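Local coordinates for putative esterase (PDB 2RAU), which probably hydrolyses ester bonds as a lipase-like member of the alpha/beta-hydrolase clan and binds calcium, at residues A[121-124]-A[125-129]. Sequence-based numbering, arbitrary orientation.
Sequences WGWS and TWISD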
ATOM      1  N   TRP A 121       0.634 -14.667 -10.706  1.00 27.36           N
ATOM      2  CA  TRP A 121       0.151 -13.570  -9.852  1.00 27.03           C
ATOM      3  C   TRP A 121       0.229 -12.253 -10.610  1.00 26.14           C
ATOM      4  O   TRP A 121       1.059 -11.401 -10.308  1.00 26.56           O
ATOM      5  CB  TRP A 121       0.984 -13.526  -8.579  1.00 28.23           C
ATOM      6  CG  TRP A 121       0.629 -14.594  -7.581  1.00 25.13           C
ATOM      7  CD1 TRP A 121      -0.145 -15.702  -7.785  1.00 26.54           C
ATOM      8  CD2 TRP A 121       1.105 -14.674  -6.241  1.00 26.84           C
ATOM      9  NE1 TRP A 121      -0.210 -16.440  -6.626  1.00 24.55           N
ATOM     10  CE2 TRP A 121       0.557 -15.830  -5.669  1.00 25.21           C
ATOM     11  CE3 TRP A 121       1.916 -13.855  -5.459  1.00 26.22           C
ATOM     12  CZ2 TRP A 121       0.780 -16.183  -4.350  1.00 25.67           C
ATOM     13  CZ3 TRP A 121       2.164 -14.217  -4.143  1.00 23.81           C
ATOM     14  CH2 TRP A 121       1.594 -15.365  -3.606  1.00 24.87           C
ATOM     15  N   GLY A 122      -0.653 -12.130 -11.598  1.00 27.87           N
ATOM     16  CA  GLY A 122      -0.780 -10.975 -12.465  1.00 27.80           C
ATOM     17  C   GLY A 122      -2.027 -10.183 -12.160  1.00 25.72           C
ATOM     18  O   GLY A 122      -2.642 -10.346 -11.121  1.00 26.35           O
ATOM     19  N   TRP A 123      -2.423  -9.351 -13.108  1.00 26.37           N
ATOM     20  CA  TRP A 123      -3.545  -8.444 -12.944  1.00 27.53           C
ATOM     21  C   TRP A 123      -4.890  -9.131 -12.790  1.00 26.51           C
ATOM     22  O   TRP A 123      -5.724  -8.707 -11.999  1.00 28.86           O
ATOM     23  CB  TRP A 123      -3.577  -7.427 -14.113  1.00 26.07           C
ATOM     24  CG  TRP A 123      -2.637  -6.353 -13.872  1.00 25.27           C
ATOM     25  CD1 TRP A 123      -1.456  -6.095 -14.536  1.00 28.77           C
ATOM     26  CD2 TRP A 123      -2.704  -5.419 -12.804  1.00 24.52           C
ATOM     27  NE1 TRP A 123      -0.831  -5.021 -13.972  1.00 30.85           N
ATOM     28  CE2 TRP A 123      -1.575  -4.595 -12.894  1.00 26.45           C
ATOM     29  CE3 TRP A 123      -3.642  -5.169 -11.801  1.00 29.33           C
ATOM     30  CZ2 TRP A 123      -1.361  -3.529 -12.017  1.00 28.07           C
ATOM     31  CZ3 TRP A 123      -3.404  -4.145 -10.908  1.00 27.37           C
ATOM     32  CH2 TRP A 123      -2.298  -3.318 -11.035  1.00 28.61           C
ATOM     33  N   SER A 124      -5.161 -10.177 -13.552  1.00 28.89           N
ATOM     34  CA  SER A 124      -6.457 -10.847 -13.365  1.00 28.64           C
ATOM     35  C   SER A 124      -6.551 -11.468 -11.957  1.00 26.91           C
ATOM     36  O   SER A 124      -7.608 -11.423 -11.316  1.00 25.27           O
ATOM     37  CB  SER A 124      -6.778 -11.839 -14.502  1.00 34.66           C
ATOM     38  OG  SER A 124      -5.862 -12.883 -14.516  1.00 40.45           O
ATOM     39  N   THR A 125      -5.449 -11.988 -11.442  1.00 28.59           N
ATOM     40  CA  THR A 125      -5.438 -12.507 -10.079  1.00 24.75           C
ATOM     41  C   THR A 125      -5.697 -11.409  -9.052  1.00 25.22           C
ATOM     42  O   THR A 125      -6.569 -11.544  -8.206  1.00 27.72           O
ATOM     43  CB  THR A 125      -4.113 -13.268  -9.781  1.00 25.83           C
ATOM     44  OG1 THR A 125      -4.028 -14.392 -10.662  1.00 28.68           O
ATOM     45  CG2 THR A 125      -4.029 -13.725  -8.308  1.00 25.53           C
ATOM     46  N   TRP A 126      -4.924 -10.336  -9.118  1.00 25.88           N
ATOM     47  CA  TRP A 126      -5.038  -9.220  -8.181  1.00 26.74           C
ATOM     48  C   TRP A 126      -6.425  -8.587  -8.258  1.00 25.25           C
ATOM     49  O   TRP A 126      -7.010  -8.313  -7.231  1.00 26.97           O
ATOM     50  CB  TRP A 126      -3.926  -8.165  -8.455  1.00 28.52           C
ATOM     51  CG  TRP A 126      -2.846  -8.112  -7.408  1.00 25.76           C
ATOM     52  CD1 TRP A 126      -2.449  -7.003  -6.684  1.00 28.55           C
ATOM     53  CD2 TRP A 126      -2.046  -9.205  -6.919  1.00 23.91           C
ATOM     54  NE1 TRP A 126      -1.448  -7.354  -5.803  1.00 28.75           N
ATOM     55  CE2 TRP A 126      -1.167  -8.679  -5.939  1.00 28.04           C
ATOM     56  CE3 TRP A 126      -1.968 -10.569  -7.232  1.00 26.82           C
ATOM     57  CZ2 TRP A 126      -0.268  -9.466  -5.253  1.00 27.16           C
ATOM     58  CZ3 TRP A 126      -1.069 -11.349  -6.540  1.00 26.91           C
ATOM     59  CH2 TRP A 126      -0.229 -10.802  -5.592  1.00 26.51           C
ATOM     60  N   ILE A 127      -6.897  -8.340  -9.481  1.00 26.44           N
ATOM     61  CA  ILE A 127      -8.237  -7.780  -9.695  1.00 26.93           C
ATOM     62  C   ILE A 127      -9.322  -8.711  -9.120  1.00 26.77           C
ATOM     63  O   ILE A 127     -10.216  -8.226  -8.408  1.00 26.86           O
ATOM     64  CB  ILE A 127      -8.478  -7.347 -11.140  1.00 28.30           C
ATOM     65  CG1 ILE A 127      -7.582  -6.116 -11.438  1.00 26.36           C
ATOM     66  CG2 ILE A 127      -9.985  -7.000 -11.359  1.00 24.13           C
ATOM     67  CD1 ILE A 127      -7.554  -5.727 -12.873  1.00 32.34           C
ATOM     68  N   SER A 128      -9.173 -10.028  -9.285  1.00 26.73           N
ATOM     69  CA  SER A 128     -10.152 -10.968  -8.752  1.00 26.85           C
ATOM     70  C   SER A 128     -10.178 -10.913  -7.216  1.00 27.77           C
ATOM     71  O   SER A 128     -11.238 -11.029  -6.595  1.00 25.71           O
ATOM     72  CB  SER A 128      -9.918 -12.395  -9.256  1.00 28.27           C
ATOM     73  OG  SER A 128      -8.787 -13.022  -8.635  1.00 29.47           O
ATOM     74  N   ASP A 129      -9.020 -10.710  -6.602  1.00 24.96           N
ATOM     75  CA  ASP A 129      -8.910 -10.656  -5.167  1.00 25.34           C
ATOM     76  C   ASP A 129      -9.532  -9.362  -4.641  1.00 25.07           C
ATOM     77  O   ASP A 129     -10.240  -9.372  -3.639  1.00 25.80           O
ATOM     78  CB  ASP A 129      -7.442 -10.721  -4.741  1.00 24.67           C
ATOM     79  CG  ASP A 129      -6.793 -12.081  -5.017  1.00 28.28           C
ATOM     80  OD1 ASP A 129      -7.514 -13.030  -5.256  1.00 26.81           O
ATOM     81  OD2 ASP A 129      -5.538 -12.203  -4.965  1.00 25.83           O
TER
HETATM   82  O   HOH W   1      -3.147 -12.917 -13.207  1.00 24.00           O
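The first turn of helix 123-141, entered through Gly122 at the N-cap position, brings Gly122 and Trp126 together: Trp126 N donates to Gly122 O at 3.0 Å, almost straight at 171°. The next two rungs of the alpha-helical ladder follow, Ile127 N to Trp123 O and Ser128 N to Ser124 O, the latter more bent. Gly122 has no side chain to cap the first amides; a water accepts from Thr125 N at 3.0 Å and weakly from Gly122 N, and Glu283 OE1 takes Trp123 N. Thr125 OG1 binds Asn120 O, just upstream.

Ahead of the cap, Trp121 folds back on Trp126. Its CB lies 3.6 Å from Trp126 CZ3, and its CE3 meets Trp126 CH2 at 3.7 Å; the indole planes are inclined at 49°, while Trp121 NE1 is held by Asp36. Ile127 CG1 sits at the edge of the Trp123 ring, 4.1 Å from Trp123 CE3. Ser128 OG, with its hydroxyl swung in over the backbone (chi1 74°), reaches back to Thr125 O at 2.7 Å, an oxygen that also accepts from Asp129 N.

Trp123 and Trp126 both meet Phe153, which lies within the probable nucleophile elbow at the start of helix 153-169, joining this N-terminal helical turn to the elbow region of an alpha/beta-hydrolase fold.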